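Local atomic coordinates of Iron(III) ABC transporter, periplasmic iron-compound-binding protein (Vibrio cholerae, PDB entry 5GGY), a protein that probably captures iron-loaded hydroxamate siderophores such as Desferal in the periplasm and delivers them to an ABC transporter for import. Residues 22-27 against 44-49; 160-165 against 219-224; 223-228 against 252-257. All blocks are in the same frame, centred on the assembly; numbering follows the deposited sequence.

Interaction 1: 22-27 against 44-49; sequences LNWDLL and SSYVQW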
loop_
_atom_site.group_PDB
_atom_site.type_symbol
_atom_site.label_atom_id
_atom_site.label_comp_id
_atom_site.label_asym_id
_atom_site.label_seq_id
_atom_site.Cartn_x
_atom_site.Cartn_y
_atom_site.Cartn_z
ATOM N N LEU A 22 14.316 12.386 16.725
ATOM C CA LEU A 22 13.762 13.292 17.727
ATOM C C LEU A 22 12.282 13.066 18.020
ATOM O O LEU A 22 11.702 13.762 18.850
ATOM C CB LEU A 22 13.967 14.743 17.296
ATOM C CG LEU A 22 15.420 15.169 17.097
ATOM C CD1 LEU A 22 15.491 16.664 16.883
ATOM C CD2 LEU A 22 16.277 14.748 18.280
ATOM N N ASN A 23 11.670 12.101 17.345
ATOM C CA ASN A 23 10.268 11.796 17.595
ATOM C C ASN A 23 9.998 10.297 17.536
ATOM O O ASN A 23 10.757 9.544 16.926
ATOM C CB ASN A 23 9.374 12.537 16.601
ATOM C CG ASN A 23 8.255 13.295 17.283
ATOM O OD1 ASN A 23 8.391 13.727 18.428
ATOM N ND2 ASN A 23 7.140 13.460 16.584
ATOM N N TRP A 24 8.914 9.871 18.177
ATOM C CA TRP A 24 8.599 8.451 18.293
ATOM C C TRP A 24 8.153 7.827 16.974
ATOM O O TRP A 24 8.445 6.659 16.711
ATOM C CB TRP A 24 7.523 8.238 19.357
ATOM C CG TRP A 24 8.060 8.329 20.749
ATOM C CD1 TRP A 24 9.373 8.434 21.114
ATOM C CD2 TRP A 24 7.304 8.322 21.966
ATOM N NE1 TRP A 24 9.480 8.492 22.483
ATOM C CE2 TRP A 24 8.224 8.426 23.030
ATOM C CE3 TRP A 24 5.941 8.238 22.262
ATOM C CZ2 TRP A 24 7.824 8.447 24.364
ATOM C CZ3 TRP A 24 5.547 8.258 23.586
ATOM C CH2 TRP A 24 6.485 8.363 24.621
ATOM N N ASP A 25 7.444 8.596 16.152
ATOM C CA ASP A 25 6.991 8.091 14.861
ATOM C C ASP A 25 8.194 7.822 13.965
ATOM O O ASP A 25 8.287 6.772 13.332
ATOM C CB ASP A 25 6.017 9.074 14.198
ATOM C CG ASP A 25 6.626 10.443 13.965
ATOM O OD1 ASP A 25 7.610 10.784 14.652
ATOM O OD2 ASP A 25 6.118 11.179 13.092
ATOM N N LEU A 26 9.125 8.772 13.941
ATOM C CA LEU A 26 10.364 8.634 13.186
ATOM C C LEU A 26 11.244 7.537 13.764
ATOM O O LEU A 26 11.943 6.840 13.028
ATOM C CB LEU A 26 11.131 9.956 13.170
ATOM C CG LEU A 26 10.483 11.100 12.394
ATOM C CD1 LEU A 26 11.331 12.363 12.475
ATOM C CD2 LEU A 26 10.244 10.693 10.942
ATOM N N LEU A 27 11.217 7.398 15.086
ATOM C CA LEU A 27 11.955 6.336 15.756
ATOM C C LEU A 27 11.455 4.980 15.287
ATOM O O LEU A 27 12.244 4.070 15.045
ATOM C CB LEU A 27 11.822 6.453 17.275
ATOM C CG LEU A 27 12.506 5.360 18.101
ATOM C CD1 LEU A 27 13.971 5.202 17.714
ATOM C CD2 LEU A 27 12.379 5.654 19.588
ATOM N N SER A 44 12.239 5.260 27.906
ATOM C CA SER A 44 11.540 4.512 28.945
ATOM C C SER A 44 10.035 4.733 28.841
ATOM O O SER A 44 9.247 3.870 29.214
ATOM C CB SER A 44 12.042 4.908 30.334
ATOM O OG SER A 44 11.812 6.284 30.584
ATOM N N SER A 45 9.648 5.896 28.326
ATOM C CA SER A 45 8.241 6.215 28.095
ATOM C C SER A 45 7.755 5.576 26.805
ATOM O O SER A 45 6.579 5.253 26.658
ATOM C CB SER A 45 8.032 7.728 28.045
ATOM O OG SER A 45 7.202 8.148 29.106
ATOM N N TYR A 46 8.684 5.396 25.875
ATOM C CA TYR A 46 8.421 4.703 24.621
ATOM C C TYR A 46 7.951 3.278 24.888
ATOM O O TYR A 46 7.059 2.771 24.208
ATOM C CB TYR A 46 9.683 4.699 23.747
ATOM C CG TYR A 46 9.546 3.982 22.415
ATOM C CD1 TYR A 46 9.300 4.691 21.245
ATOM C CD2 TYR A 46 9.688 2.601 22.326
ATOM C CE1 TYR A 46 9.187 4.043 20.027
ATOM C CE2 TYR A 46 9.569 1.947 21.112
ATOM C CZ TYR A 46 9.324 2.672 19.968
ATOM O OH TYR A 46 9.210 2.022 18.762
ATOM N N VAL A 47 8.563 2.640 25.881
ATOM C CA VAL A 47 8.233 1.266 26.248
ATOM C C VAL A 47 6.761 1.119 26.629
ATOM O O VAL A 47 6.115 0.128 26.284
ATOM C CB VAL A 47 9.120 0.782 27.419
ATOM C CG1 VAL A 47 8.673 -0.584 27.918
ATOM C CG2 VAL A 47 10.583 0.757 26.991
ATOM N N GLN A 48 6.226 2.120 27.317
ATOM C CA GLN A 48 4.853 2.059 27.810
ATOM C C GLN A 48 3.830 2.503 26.766
ATOM O O GLN A 48 2.731 1.957 26.698
ATOM C CB GLN A 48 4.710 2.916 29.069
ATOM C CG GLN A 48 5.712 2.581 30.159
ATOM C CD GLN A 48 5.580 1.155 30.658
ATOM O OE1 GLN A 48 4.476 0.619 30.766
ATOM N NE2 GLN A 48 6.712 0.531 30.963
ATOM N N TRP A 49 4.194 3.490 25.953
ATOM C CA TRP A 49 3.239 4.108 25.038
ATOM C C TRP A 49 3.302 3.561 23.609
ATOM O O TRP A 49 2.288 3.544 22.908
ATOM C CB TRP A 49 3.444 5.627 25.022
ATOM C CG TRP A 49 3.057 6.295 26.310
ATOM C CD1 TRP A 49 3.871 6.578 27.370
ATOM C CD2 TRP A 49 1.750 6.756 26.675
ATOM N NE1 TRP A 49 3.152 7.190 28.369
ATOM C CE2 TRP A 49 1.847 7.310 27.967
ATOM C CE3 TRP A 49 0.508 6.757 26.032
ATOM C CZ2 TRP A 49 0.750 7.857 28.629
ATOM C CZ3 TRP A 49 -0.579 7.302 26.690
ATOM C CH2 TRP A 49 -0.452 7.844 27.975
#
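W24 and Y46 make a T-shaped (edge-to-face) pair in which the edge of the tyrosine ring is directed at the face of the indole. The planes stand at 88°, and the centroids of the W24 five-membered ring and the Y46 ring are 5.2 Å apart. Their closest side-chain atoms are W24 CD1 and Y46 CD1, at 3.7 Å. Y46 CA serves the other half of the indole: it lies 4.2 Å from the centroid of the W24 six-membered ring, over the face, a CH-pi contact. With CG of Y46 anti to its N (chi1 179°), the phenol runs back alongside W24, the two side chains passing in opposite directions, and reaches L27, whose CD2 is 3.6 Å from Y46 CE1. W49 completes the aromatic cluster mainly through its CB, 3.7 Å from W24 CZ3; the two indoles, inclined at 27°, are slid so far apart that they barely overlap. Hydrogen bonds outside the segments anchor both polar ends, W24 NE1 on P41 O and Y46 OH on P53 O, while R65 adds a cation-pi contact to W24. The first turn of helix 24-32 is thereby packed against helix 43-49, L27 also touches V21 of strand 19-21 in a parallel sheet, and W256 meets W24 edge-to-face, placing the cluster where these N-terminal helices meet the C-terminal part of the fold.

Interaction 2: 160-165 against 219-224; sequences PAVVTL and YVLYFL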
loop_
_atom_site.group_PDB
_atom_site.type_symbol
_atom_site.label_atom_id
_atom_site.label_comp_id
_atom_site.label_asym_id
_atom_site.label_seq_id
_atom_site.Cartn_x
_atom_site.Cartn_y
_atom_site.Cartn_z
ATOM N N PRO A 160 -19.566 -4.109 12.120
ATOM C CA PRO A 160 -20.124 -3.122 13.052
ATOM C C PRO A 160 -19.455 -1.753 12.961
ATOM O O PRO A 160 -18.353 -1.634 12.428
ATOM C CB PRO A 160 -19.862 -3.753 14.422
ATOM C CG PRO A 160 -18.661 -4.608 14.208
ATOM C CD PRO A 160 -18.807 -5.159 12.822
ATOM N N ALA A 161 -20.128 -0.731 13.482
ATOM C CA ALA A 161 -19.566 0.614 13.536
ATOM C C ALA A 161 -18.690 0.766 14.774
ATOM O O ALA A 161 -19.080 0.371 15.872
ATOM C CB ALA A 161 -20.674 1.657 13.531
ATOM N N VAL A 162 -17.502 1.336 14.590
ATOM C CA VAL A 162 -16.532 1.453 15.674
ATOM C C VAL A 162 -16.064 2.892 15.864
ATOM O O VAL A 162 -15.781 3.598 14.897
ATOM C CB VAL A 162 -15.296 0.557 15.422
ATOM C CG1 VAL A 162 -14.272 0.718 16.539
ATOM C CG2 VAL A 162 -15.708 -0.899 15.291
ATOM N N VAL A 163 -16.000 3.329 17.116
ATOM C CA VAL A 163 -15.373 4.600 17.442
ATOM C C VAL A 163 -14.139 4.345 18.311
ATOM O O VAL A 163 -14.164 3.521 19.227
ATOM C CB VAL A 163 -16.353 5.564 18.157
ATOM C CG1 VAL A 163 -16.921 4.933 19.415
ATOM C CG2 VAL A 163 -15.676 6.888 18.470
ATOM N N THR A 164 -13.050 5.036 17.995
ATOM C CA THR A 164 -11.795 4.870 18.721
ATOM C C THR A 164 -11.422 6.139 19.480
ATOM O O THR A 164 -11.647 7.248 18.994
ATOM C CB THR A 164 -10.650 4.501 17.773
ATOM O OG1 THR A 164 -9.400 4.809 18.400
ATOM C CG2 THR A 164 -10.769 5.284 16.472
ATOM N N LEU A 165 -10.839 5.975 20.665
ATOM C CA LEU A 165 -10.451 7.128 21.468
ATOM C C LEU A 165 -9.401 6.809 22.523
ATOM O O LEU A 165 -9.101 5.654 22.801
ATOM C CB LEU A 165 -11.690 7.764 22.138
ATOM C CG LEU A 165 -12.645 7.079 23.130
ATOM C CD1 LEU A 165 -13.301 5.831 22.550
ATOM C CD2 LEU A 165 -11.999 6.769 24.480
ATOM N N TYR A 219 -19.749 -0.416 18.908
ATOM C CA TYR A 219 -18.603 -0.652 19.778
ATOM C C TYR A 219 -17.714 0.563 20.046
ATOM O O TYR A 219 -17.572 1.457 19.211
ATOM C CB TYR A 219 -17.754 -1.784 19.185
ATOM C CG TYR A 219 -18.505 -3.095 19.055
ATOM C CD1 TYR A 219 -18.288 -4.132 19.953
ATOM C CD2 TYR A 219 -19.435 -3.292 18.041
ATOM C CE1 TYR A 219 -18.975 -5.329 19.844
ATOM C CE2 TYR A 219 -20.130 -4.484 17.926
ATOM C CZ TYR A 219 -19.894 -5.499 18.828
ATOM O OH TYR A 219 -20.581 -6.687 18.715
ATOM N N VAL A 220 -17.114 0.563 21.233
ATOM C CA VAL A 220 -16.198 1.611 21.662
ATOM C C VAL A 220 -14.862 1.014 22.092
ATOM O O VAL A 220 -14.807 0.163 22.979
ATOM C CB VAL A 220 -16.788 2.431 22.826
ATOM C CG1 VAL A 220 -15.716 3.293 23.478
ATOM C CG2 VAL A 220 -17.949 3.277 22.337
ATOM N N LEU A 221 -13.787 1.460 21.453
ATOM C CA LEU A 221 -12.445 0.982 21.778
ATOM C C LEU A 221 -11.574 2.117 22.309
ATOM O O LEU A 221 -11.511 3.189 21.706
ATOM C CB LEU A 221 -11.789 0.350 20.545
ATOM C CG LEU A 221 -12.460 -0.892 19.953
ATOM C CD1 LEU A 221 -11.732 -1.352 18.701
ATOM C CD2 LEU A 221 -12.515 -2.009 20.982
ATOM N N TYR A 222 -10.906 1.882 23.436
ATOM C CA TYR A 222 -9.996 2.881 23.990
ATOM C C TYR A 222 -8.593 2.310 24.186
ATOM O O TYR A 222 -8.426 1.187 24.662
ATOM C CB TYR A 222 -10.537 3.448 25.309
ATOM C CG TYR A 222 -10.705 2.443 26.430
ATOM C CD1 TYR A 222 -9.692 2.234 27.360
ATOM C CD2 TYR A 222 -11.882 1.719 26.570
ATOM C CE1 TYR A 222 -9.843 1.323 28.386
ATOM C CE2 TYR A 222 -12.042 0.806 27.596
ATOM C CZ TYR A 222 -11.020 0.611 28.500
ATOM O OH TYR A 222 -11.175 -0.298 29.521
ATOM N N PHE A 223 -7.588 3.100 23.818
ATOM C CA PHE A 223 -6.202 2.642 23.828
ATOM C C PHE A 223 -5.553 2.721 25.205
ATOM O O PHE A 223 -5.686 3.716 25.916
ATOM C CB PHE A 223 -5.364 3.452 22.832
ATOM C CG PHE A 223 -5.735 3.227 21.395
ATOM C CD1 PHE A 223 -5.474 2.017 20.783
ATOM C CD2 PHE A 223 -6.324 4.234 20.652
ATOM C CE1 PHE A 223 -5.807 1.808 19.463
ATOM C CE2 PHE A 223 -6.656 4.033 19.333
ATOM C CZ PHE A 223 -6.401 2.819 18.734
ATOM N N LEU A 224 -4.848 1.657 25.569
ATOM C CA LEU A 224 -4.002 1.661 26.752
ATOM C C LEU A 224 -2.655 2.286 26.382
ATOM O O LEU A 224 -2.286 2.303 25.210
ATOM C CB LEU A 224 -3.831 0.238 27.292
ATOM C CG LEU A 224 -5.108 -0.441 27.795
ATOM C CD1 LEU A 224 -4.824 -1.861 28.257
ATOM C CD2 LEU A 224 -5.750 0.370 28.912
#
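The torsions of V163 and V220 choose the methyls that meet: V163 places CG1 between its backbone N and carbonyl carbon (chi1 57°), V220 sets CG2 beside its N, and the two methyls come to 3.5 Å on side chains lying next to each other and pointing the same way. L165 also turns CG between N and carbonyl carbon (chi1 61°), which carries CD1 to 3.6 Å from V220 CG1 and CD2 to 3.7 Å from Y222 CB. These are adjacent parallel strands, 161-165 and 219-223, inside a mixed sheet. Their short axes approach to 4.9 Å and differ in direction by 21°. Five backbone hydrogen bonds pass between them in alternation, from Y219 N to A161 O, V163 N to Y219 O, L221 N to V163 O, L165 N to L221 O and F223 N to L165 O. Odd-numbered residues supply every one of these groups, while even-numbered residues bond to the outer neighbours: T164 pairs with Y176 and Y222 with V252. Both strands are therefore interior to the sheet. On the face bearing V162, T164, Y219 and L221, helix 262-276 packs through I271 and L275, and V162 CG1 meets L221 CD1 at 3.9 Å. V163, L165, V220 and Y222 line the reverse face, where Y222 OH is hydrogen-bonded to E229. Toward the start of the pairing, P160 leans on the Y219 ring, its CB 3.6 Å from Y219 CE2. At the other end, L165 O receives, besides F223 N, a CA-H...O contact from Y222 CA at 3.1 Å.

Interaction 3: 223-228 against 252-257; sequences FLPFAE and VRPVWS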
loop_
_atom_site.group_PDB
_atom_site.type_symbol
_atom_site.label_atom_id
_atom_site.label_comp_id
_atom_site.label_asym_id
_atom_site.label_seq_id
_atom_site.Cartn_x
_atom_site.Cartn_y
_atom_site.Cartn_z
ATOM N N PHE A 223 -7.588 3.100 23.818
ATOM C CA PHE A 223 -6.202 2.642 23.828
ATOM C C PHE A 223 -5.553 2.721 25.205
ATOM O O PHE A 223 -5.686 3.716 25.916
ATOM C CB PHE A 223 -5.364 3.452 22.832
ATOM C CG PHE A 223 -5.735 3.227 21.395
ATOM C CD1 PHE A 223 -5.474 2.017 20.783
ATOM C CD2 PHE A 223 -6.324 4.234 20.652
ATOM C CE1 PHE A 223 -5.807 1.808 19.463
ATOM C CE2 PHE A 223 -6.656 4.033 19.333
ATOM C CZ PHE A 223 -6.401 2.819 18.734
ATOM N N LEU A 224 -4.848 1.657 25.569
ATOM C CA LEU A 224 -4.002 1.661 26.752
ATOM C C LEU A 224 -2.655 2.286 26.382
ATOM O O LEU A 224 -2.286 2.303 25.210
ATOM C CB LEU A 224 -3.831 0.238 27.292
ATOM C CG LEU A 224 -5.108 -0.441 27.795
ATOM C CD1 LEU A 224 -4.824 -1.861 28.257
ATOM C CD2 LEU A 224 -5.750 0.370 28.912
ATOM N N PRO A 225 -1.917 2.815 27.370
ATOM C CA PRO A 225 -2.217 2.856 28.805
ATOM C C PRO A 225 -3.122 4.012 29.219
ATOM O O PRO A 225 -3.106 5.081 28.615
ATOM C CB PRO A 225 -0.836 3.019 29.434
ATOM C CG PRO A 225 -0.088 3.823 28.429
ATOM C CD PRO A 225 -0.582 3.368 27.078
ATOM N N PHE A 226 -3.905 3.774 30.265
ATOM C CA PHE A 226 -4.679 4.819 30.918
ATOM C C PHE A 226 -4.702 4.562 32.418
ATOM O O PHE A 226 -5.264 3.574 32.881
ATOM C CB PHE A 226 -6.099 4.892 30.353
ATOM C CG PHE A 226 -6.966 5.915 31.033
ATOM C CD1 PHE A 226 -8.230 5.584 31.480
ATOM C CD2 PHE A 226 -6.509 7.201 31.241
ATOM C CE1 PHE A 226 -9.024 6.519 32.110
ATOM C CE2 PHE A 226 -7.299 8.137 31.872
ATOM C CZ PHE A 226 -8.554 7.794 32.308
ATOM N N ALA A 227 -4.087 5.467 33.170
ATOM C CA ALA A 227 -3.846 5.259 34.596
ATOM C C ALA A 227 -5.120 5.167 35.426
ATOM O O ALA A 227 -5.122 4.565 36.497
ATOM C CB ALA A 227 -2.957 6.370 35.142
ATOM N N GLU A 228 -6.204 5.757 34.937
ATOM C CA GLU A 228 -7.448 5.797 35.701
ATOM C C GLU A 228 -8.563 5.012 35.019
ATOM O O GLU A 228 -9.724 5.406 35.054
ATOM C CB GLU A 228 -7.884 7.245 35.917
ATOM C CG GLU A 228 -6.715 8.218 35.961
ATOM C CD GLU A 228 -6.904 9.316 36.986
ATOM O OE1 GLU A 228 -6.555 9.088 38.162
ATOM O OE2 GLU A 228 -7.389 10.409 36.621
ATOM N N VAL A 252 -7.790 -1.498 24.291
ATOM C CA VAL A 252 -6.837 -1.922 23.275
ATOM C C VAL A 252 -5.411 -1.798 23.800
ATOM O O VAL A 252 -5.025 -0.751 24.322
ATOM C CB VAL A 252 -6.986 -1.096 21.979
ATOM C CG1 VAL A 252 -6.059 -1.632 20.900
ATOM C CG2 VAL A 252 -8.427 -1.115 21.495
ATOM N N ARG A 253 -4.638 -2.872 23.661
ATOM C CA ARG A 253 -3.259 -2.903 24.138
ATOM C C ARG A 253 -2.439 -1.789 23.491
ATOM O O ARG A 253 -2.703 -1.413 22.349
ATOM C CB ARG A 253 -2.629 -4.274 23.865
ATOM C CG ARG A 253 -2.576 -4.682 22.405
ATOM C CD ARG A 253 -1.906 -6.042 22.255
ATOM N NE ARG A 253 -1.938 -6.522 20.877
ATOM C CZ ARG A 253 -0.998 -6.268 19.973
ATOM N NH1 ARG A 253 0.057 -5.535 20.299
ATOM N NH2 ARG A 253 -1.116 -6.749 18.744
ATOM N N PRO A 254 -1.448 -1.253 24.227
ATOM C CA PRO A 254 -0.673 -0.070 23.824
ATOM C C PRO A 254 -0.155 -0.087 22.386
ATOM O O PRO A 254 0.751 -0.846 22.051
ATOM C CB PRO A 254 0.496 -0.078 24.813
ATOM C CG PRO A 254 -0.067 -0.703 26.035
ATOM C CD PRO A 254 -1.030 -1.752 25.551
ATOM N N VAL A 255 -0.756 0.749 21.545
ATOM C CA VAL A 255 -0.258 1.001 20.198
ATOM C C VAL A 255 -0.292 2.498 19.930
ATOM O O VAL A 255 -1.338 3.132 20.049
ATOM C CB VAL A 255 -1.081 0.275 19.117
ATOM C CG1 VAL A 255 -0.551 0.632 17.744
ATOM C CG2 VAL A 255 -1.036 -1.233 19.324
ATOM N N TRP A 256 0.858 3.057 19.574
ATOM C CA TRP A 256 0.984 4.496 19.383
ATOM C C TRP A 256 0.126 4.979 18.216
ATOM O O TRP A 256 0.313 4.560 17.071
ATOM C CB TRP A 256 2.452 4.870 19.167
ATOM C CG TRP A 256 2.757 6.339 19.291
ATOM C CD1 TRP A 256 3.438 7.108 18.394
ATOM C CD2 TRP A 256 2.407 7.208 20.378
ATOM N NE1 TRP A 256 3.532 8.401 18.850
ATOM C CE2 TRP A 256 2.906 8.490 20.065
ATOM C CE3 TRP A 256 1.719 7.029 21.583
ATOM C CZ2 TRP A 256 2.740 9.584 20.914
ATOM C CZ3 TRP A 256 1.554 8.116 22.423
ATOM C CH2 TRP A 256 2.061 9.377 22.084
ATOM N N SER A 257 -0.819 5.863 18.522
ATOM C CA SER A 257 -1.755 6.365 17.526
ATOM C C SER A 257 -1.190 7.561 16.773
ATOM O O SER A 257 -1.889 8.200 15.988
ATOM C CB SER A 257 -3.080 6.745 18.187
ATOM O OG SER A 257 -3.571 5.692 19.000
#
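F223 and V252 form the dense end of this contact, a single parallel bridge with CA atoms 4.6 Å apart. Their side chains run next to each other in the same direction, and F223 CD1 lies 3.7 Å from V252 CB. S257 comes over one face of the F223 ring: its OG stands 3.4 Å above the ring plane, displaced toward the rim, and is 3.5 Å from F223 CE2. The same hydroxyl is hydrogen-bonded to R166, which would help fix its position above the ring. One hydrogen bond joins the two backbones here, from L224 N to V252 O, at 2.7 Å and nearly straight (170° at the hydrogen). Just beyond it, L224 O takes a CA-H...O contact from P254 CA at 3.2 Å, while L224 CB rests 3.9 Å from P254 CD. From this point the packing thins. The peptide bond before P225 is cis, and P225 only grazes its counterpart, with P225 CD 4.2 Å from P254 CG. Beyond P225 the chain leaves 252-257, and A227 is exposed. On the second segment R253 likewise turns from the contact, extending to a salt bridge with E273. A buried strand-end pairing therefore gives way to partly exposed residues, L224, P225, R253 and P254, while V255 and S257 are again buried. Both loops follow the C-terminal ends of neighbouring parallel strands, 219-223 and 249-252. V252 and V255 pack on helix 262-276 through A270, L224 touches E229 at the start of helix 229-234, and P254 O accepts a hydrogen bond from Q52 in the segment after helix 43-49.

Overall arrangement
Following the chain from the N terminus, interaction 1 closes first, over 16 intervening residues, and joins helices 24-32 and 43-49. Interaction 2 closes a span of 53 residues within the mixed sheet. Interaction 3 opens where that span ends, closes a further 23 residues, mostly helical, and adds the next parallel strand, 249-252, and its following loop. The contacts run in series, without nesting or crossing. Interactions 1 and 2 lie on opposite sides of the chain's centre, their centres about 23 Å apart. Interaction 3 shares F223 and L224 with interaction 2 and reaches interaction 1 through W256 on W24 and P225 on W49, consistent with a junction between the two lobes of this binding-protein fold.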